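Local coordinates for TIGR00725 family protein (Thermotoga maritima, PDB 1RCU) that is of unknown function but belongs to the SLOG superfamily, whose Rossmann-like domains are thought to bind nucleotides or related ligands, at residues Val145-Gly150 with Ile176-Thr181; Val122-Gly127 with Gly153-Ile158. One frame throughout, in Å; residues are numbered along the deposited sequence.

Overall arrangement
The chain starts with the central strand 25-30 of a parallel sheet and builds out to strand 100-103 at one edge. Strands 121-125, 145-148 and 176-179 then extend the other half. The loop through G126 and G127 follows strand 121-125. Helix 129-140 and strand 145-148 come next, and contact 2 closes a loop by setting helix 153-157 against G126 and G127. The chain runs on to strand 176-179, where contact 1 closes a second loop on strand 145-148. The two loops cross, because their segments alternate along the chain. The centres of the two contacts are about 8 Å apart. The salt bridge R149-D156 joins them, and strands 121-125 and 145-148 are neighbours.

Contact 1 (Val145-Gly150 with Ile176-Thr181); sequences VILLRG and IHQAWT
The indole of W180 lies against R149, with CB of R149 over the centre of its six-membered ring. This CH-pi contact is close, 3.3 Å from R149 CB to the ring centroid. One face of the R149 guanidinium meets CZ2 of W180 off-centre, the two planes being 40° apart. Near the guanidinium edge, somewhat out of its plane, sits OE1 of Q178, with amide and guanidinium planes only 13° apart. R149 NE gives the stronger bond to Q178 OE1, at 2.6 Å, and NH2 adds a weak one. The R149 chain bends at chi2 and again at chi3, which folds the guanidinium back beside Q178. NH1 of R149 forms a salt bridge with OD2 of D156, which also accepts from G150 N. The H177 ring turns its edge to O of V145, which takes a weak bond from ND1 of H177 as well as one from its backbone N.

Strand 176-179 is the outermost strand of the Rossmann-like sheet within this chain, and 145-148 is the next, parallel to it. They belong to a beta-alpha-beta unit that includes helix 153-157. L147 N bonds to H177 O at 2.8 Å, nearly straight at 174°. A179 N to L147 O and R149 N to A179 O continue the pairing.

V145, L147, I176 and Q178 share one face of the sheet. There CG2 of I176 meets CG of L147 at 3.7 Å, and CD1 of I176 lies 3.7 Å from CB of V145. The other face holds I146, L148, H177 and A179. CG2 of I146 touches CB of A179 at 4.0 Å, and I188 of helix 182-190 packs on I146, H177 and A179.

Contact 2 (Val122-Gly127 with Gly153-Ile158); sequences VVSIGG and GWTDRI
The backbone turns at G126 and G127 after strand 121-125, both with positive phi, and their carbonyls meet W154 and T155 of helix 153-157. This Gly-Gly at the C-terminal end of a strand is consistent with the glycine-rich loop of LOG-like Rossmann folds. G126 and G153 come closest, with CA atoms 4.3 Å apart. W154 N bonds to G127 O at 2.9 Å, with an N-H...O angle of 153°.

T155 carries the side-chain contact. Its OG1 gives a bond to G126 O at 2.7 Å and receives one from S124 OG at 2.8 Å. T155 N also bonds to G126 O, at 3.3 Å, so two donors of one residue grip that carbonyl. With chi1 at -173°, S124 OG swings away from the backbone N and reaches T155 OG1. The edge of the W154 ring lies near G127 O. Its NE1 bonds to O of L168 of the second subunit, so this helix also reaches the subunit interface. The other branch of T155 lies against the strand, where its CG2 comes within 3.4 Å of S124 O.

Contact 1 (Val145-Gly150 with Ile176-Thr181)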
# COMPACT_ATOMS: atom_id res chain seq x y z
N VAL A 145 -23.37 -2.93 4.52
CA VAL A 145 -23.57 -2.49 3.16
C VAL A 145 -25.07 -2.41 2.88
O VAL A 145 -25.85 -3.29 3.30
CB VAL A 145 -22.95 -3.51 2.13
CG1 VAL A 145 -23.29 -3.08 0.71
CG2 VAL A 145 -21.43 -3.60 2.32
N ILE A 146 -25.47 -1.36 2.19
CA ILE A 146 -26.85 -1.19 1.79
C ILE A 146 -26.85 -1.12 0.27
O ILE A 146 -26.28 -0.20 -0.31
CB ILE A 146 -27.46 0.09 2.36
CG1 ILE A 146 -27.43 0.04 3.89
CG2 ILE A 146 -28.91 0.26 1.83
CD1 ILE A 146 -27.80 1.34 4.56
N LEU A 147 -27.45 -2.12 -0.37
CA LEU A 147 -27.51 -2.16 -1.83
C LEU A 147 -28.74 -1.38 -2.23
O LEU A 147 -29.83 -1.61 -1.69
CB LEU A 147 -27.65 -3.61 -2.34
CG LEU A 147 -26.71 -4.73 -1.86
CD1 LEU A 147 -27.14 -6.08 -2.45
CD2 LEU A 147 -25.27 -4.42 -2.26
N LEU A 148 -28.57 -0.43 -3.15
CA LEU A 148 -29.71 0.35 -3.61
C LEU A 148 -30.16 -0.39 -4.87
O LEU A 148 -29.64 -0.17 -5.95
CB LEU A 148 -29.29 1.78 -3.92
CG LEU A 148 -30.42 2.80 -4.04
CD1 LEU A 148 -31.34 2.77 -2.80
CD2 LEU A 148 -29.82 4.18 -4.21
N ARG A 149 -31.11 -1.30 -4.69
CA ARG A 149 -31.63 -2.14 -5.77
C ARG A 149 -32.30 -1.40 -6.92
O ARG A 149 -32.75 -0.27 -6.78
CB ARG A 149 -32.59 -3.16 -5.18
CG ARG A 149 -32.00 -3.84 -3.98
CD ARG A 149 -30.82 -4.70 -4.36
NE ARG A 149 -31.27 -6.08 -4.45
CZ ARG A 149 -31.83 -6.61 -5.53
NH1 ARG A 149 -31.99 -5.90 -6.63
NH2 ARG A 149 -32.27 -7.85 -5.46
N GLY A 150 -32.37 -2.08 -8.06
CA GLY A 150 -33.00 -1.49 -9.22
C GLY A 150 -32.02 -0.64 -10.00
O GLY A 150 -32.31 -0.24 -11.11
N ILE A 176 -25.78 -7.72 4.69
CA ILE A 176 -25.85 -6.91 3.48
C ILE A 176 -27.31 -6.50 3.34
O ILE A 176 -28.16 -7.30 2.98
CB ILE A 176 -25.47 -7.72 2.24
CG1 ILE A 176 -24.06 -8.28 2.38
CG2 ILE A 176 -25.59 -6.84 1.01
CD1 ILE A 176 -22.98 -7.23 2.52
N HIS A 177 -27.60 -5.24 3.64
CA HIS A 177 -28.97 -4.76 3.52
C HIS A 177 -29.34 -4.42 2.07
O HIS A 177 -28.48 -4.17 1.22
CB HIS A 177 -29.17 -3.52 4.41
CG HIS A 177 -28.83 -3.75 5.85
ND1 HIS A 177 -27.54 -3.85 6.30
CD2 HIS A 177 -29.63 -3.94 6.93
CE1 HIS A 177 -27.55 -4.08 7.60
NE2 HIS A 177 -28.80 -4.15 8.00
N GLN A 178 -30.65 -4.40 1.81
CA GLN A 178 -31.20 -4.08 0.50
C GLN A 178 -32.28 -3.00 0.69
O GLN A 178 -33.06 -3.05 1.64
CB GLN A 178 -31.83 -5.31 -0.14
CG GLN A 178 -30.83 -6.36 -0.52
CD GLN A 178 -31.46 -7.55 -1.23
OE1 GLN A 178 -32.03 -7.41 -2.31
NE2 GLN A 178 -31.33 -8.73 -0.64
N ALA A 179 -32.30 -2.04 -0.23
CA ALA A 179 -33.29 -0.96 -0.21
C ALA A 179 -33.66 -0.66 -1.66
O ALA A 179 -32.81 -0.76 -2.55
CB ALA A 179 -32.69 0.29 0.46
N TRP A 180 -34.91 -0.31 -1.90
CA TRP A 180 -35.34 -0.02 -3.27
C TRP A 180 -35.62 1.45 -3.46
O TRP A 180 -36.15 1.86 -4.48
CB TRP A 180 -36.59 -0.81 -3.62
CG TRP A 180 -36.32 -2.27 -3.69
CD1 TRP A 180 -36.25 -3.15 -2.63
CD2 TRP A 180 -36.04 -3.02 -4.86
NE1 TRP A 180 -35.93 -4.41 -3.09
CE2 TRP A 180 -35.79 -4.35 -4.45
CE3 TRP A 180 -35.95 -2.70 -6.22
CZ2 TRP A 180 -35.48 -5.36 -5.36
CZ3 TRP A 180 -35.63 -3.71 -7.14
CH2 TRP A 180 -35.40 -5.02 -6.70
N THR A 181 -35.22 2.26 -2.49
CA THR A 181 -35.49 3.68 -2.56
C THR A 181 -34.49 4.44 -1.71
O THR A 181 -34.00 3.91 -0.72
CB THR A 181 -36.92 3.93 -2.05
OG1 THR A 181 -37.75 4.31 -3.15
CG2 THR A 181 -36.97 4.99 -0.99

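Contact 2 (Val122-Gly127 with Gly153-Ile158)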
# COMPACT_ATOMS: atom_id res chain seq x y z
N VAL A 122 -21.73 1.41 4.01
CA VAL A 122 -21.51 1.57 2.58
C VAL A 122 -22.82 1.44 1.78
O VAL A 122 -23.61 0.52 2.01
CB VAL A 122 -20.54 0.49 2.05
CG1 VAL A 122 -20.36 0.63 0.53
CG2 VAL A 122 -19.21 0.61 2.77
N VAL A 123 -23.04 2.38 0.86
CA VAL A 123 -24.23 2.38 0.01
C VAL A 123 -23.72 2.16 -1.41
O VAL A 123 -22.81 2.85 -1.86
CB VAL A 123 -24.98 3.71 0.09
CG1 VAL A 123 -26.21 3.68 -0.82
CG2 VAL A 123 -25.39 3.98 1.52
N SER A 124 -24.32 1.21 -2.10
CA SER A 124 -23.91 0.81 -3.44
C SER A 124 -24.93 1.13 -4.54
O SER A 124 -26.12 0.90 -4.36
CB SER A 124 -23.66 -0.70 -3.39
OG SER A 124 -23.10 -1.16 -4.60
N ILE A 125 -24.45 1.64 -5.67
CA ILE A 125 -25.32 1.98 -6.81
C ILE A 125 -24.68 1.49 -8.12
O ILE A 125 -23.56 1.91 -8.47
CB ILE A 125 -25.54 3.51 -6.93
CG1 ILE A 125 -26.32 4.02 -5.72
CG2 ILE A 125 -26.30 3.82 -8.21
CD1 ILE A 125 -26.44 5.52 -5.70
N GLY A 126 -25.38 0.60 -8.82
CA GLY A 126 -24.88 0.07 -10.07
C GLY A 126 -23.51 -0.54 -9.90
O GLY A 126 -23.32 -1.37 -9.02
N GLY A 127 -22.58 -0.13 -10.76
CA GLY A 127 -21.21 -0.58 -10.64
C GLY A 127 -20.71 -1.80 -11.40
O GLY A 127 -21.44 -2.77 -11.65
N GLY A 153 -26.15 -3.30 -12.51
CA GLY A 153 -24.74 -3.62 -12.31
C GLY A 153 -24.54 -4.68 -11.25
O GLY A 153 -25.34 -5.60 -11.13
N TRP A 154 -23.46 -4.56 -10.48
CA TRP A 154 -23.21 -5.54 -9.43
C TRP A 154 -24.07 -5.35 -8.19
O TRP A 154 -24.21 -6.28 -7.37
CB TRP A 154 -21.73 -5.50 -9.05
CG TRP A 154 -20.91 -6.47 -9.80
CD1 TRP A 154 -20.08 -6.22 -10.84
CD2 TRP A 154 -20.82 -7.87 -9.54
NE1 TRP A 154 -19.47 -7.37 -11.26
CE2 TRP A 154 -19.90 -8.41 -10.47
CE3 TRP A 154 -21.42 -8.72 -8.60
CZ2 TRP A 154 -19.58 -9.77 -10.49
CZ3 TRP A 154 -21.10 -10.08 -8.63
CH2 TRP A 154 -20.18 -10.59 -9.57
N THR A 155 -24.67 -4.17 -8.04
CA THR A 155 -25.51 -3.92 -6.86
C THR A 155 -26.69 -4.88 -6.89
O THR A 155 -27.11 -5.39 -5.86
CB THR A 155 -25.99 -2.46 -6.81
OG1 THR A 155 -24.85 -1.59 -6.76
CG2 THR A 155 -26.84 -2.22 -5.58
N ASP A 156 -27.20 -5.14 -8.08
CA ASP A 156 -28.32 -6.06 -8.23
C ASP A 156 -27.82 -7.49 -8.40
O ASP A 156 -28.37 -8.43 -7.83
CB ASP A 156 -29.20 -5.66 -9.42
CG ASP A 156 -30.15 -4.51 -9.10
OD1 ASP A 156 -30.54 -3.77 -10.03
OD2 ASP A 156 -30.53 -4.34 -7.91
N ARG A 157 -26.76 -7.64 -9.18
CA ARG A 157 -26.20 -8.96 -9.43
C ARG A 157 -25.76 -9.69 -8.14
O ARG A 157 -25.99 -10.90 -8.01
CB ARG A 157 -25.01 -8.84 -10.41
CG ARG A 157 -24.50 -10.18 -10.92
CD ARG A 157 -23.38 -10.05 -11.95
NE ARG A 157 -23.80 -9.29 -13.12
CZ ARG A 157 -23.40 -8.05 -13.37
NH1 ARG A 157 -22.58 -7.43 -12.54
NH2 ARG A 157 -23.84 -7.41 -14.45
N ILE A 158 -25.12 -8.98 -7.21
CA ILE A 158 -24.64 -9.58 -5.98
C ILE A 158 -25.76 -10.09 -5.06
O ILE A 158 -25.51 -10.88 -4.15
CB ILE A 158 -23.72 -8.60 -5.17
CG1 ILE A 158 -22.90 -9.37 -4.14
CG2 ILE A 158 -24.54 -7.56 -4.43
CD1 ILE A 158 -21.93 -10.34 -4.76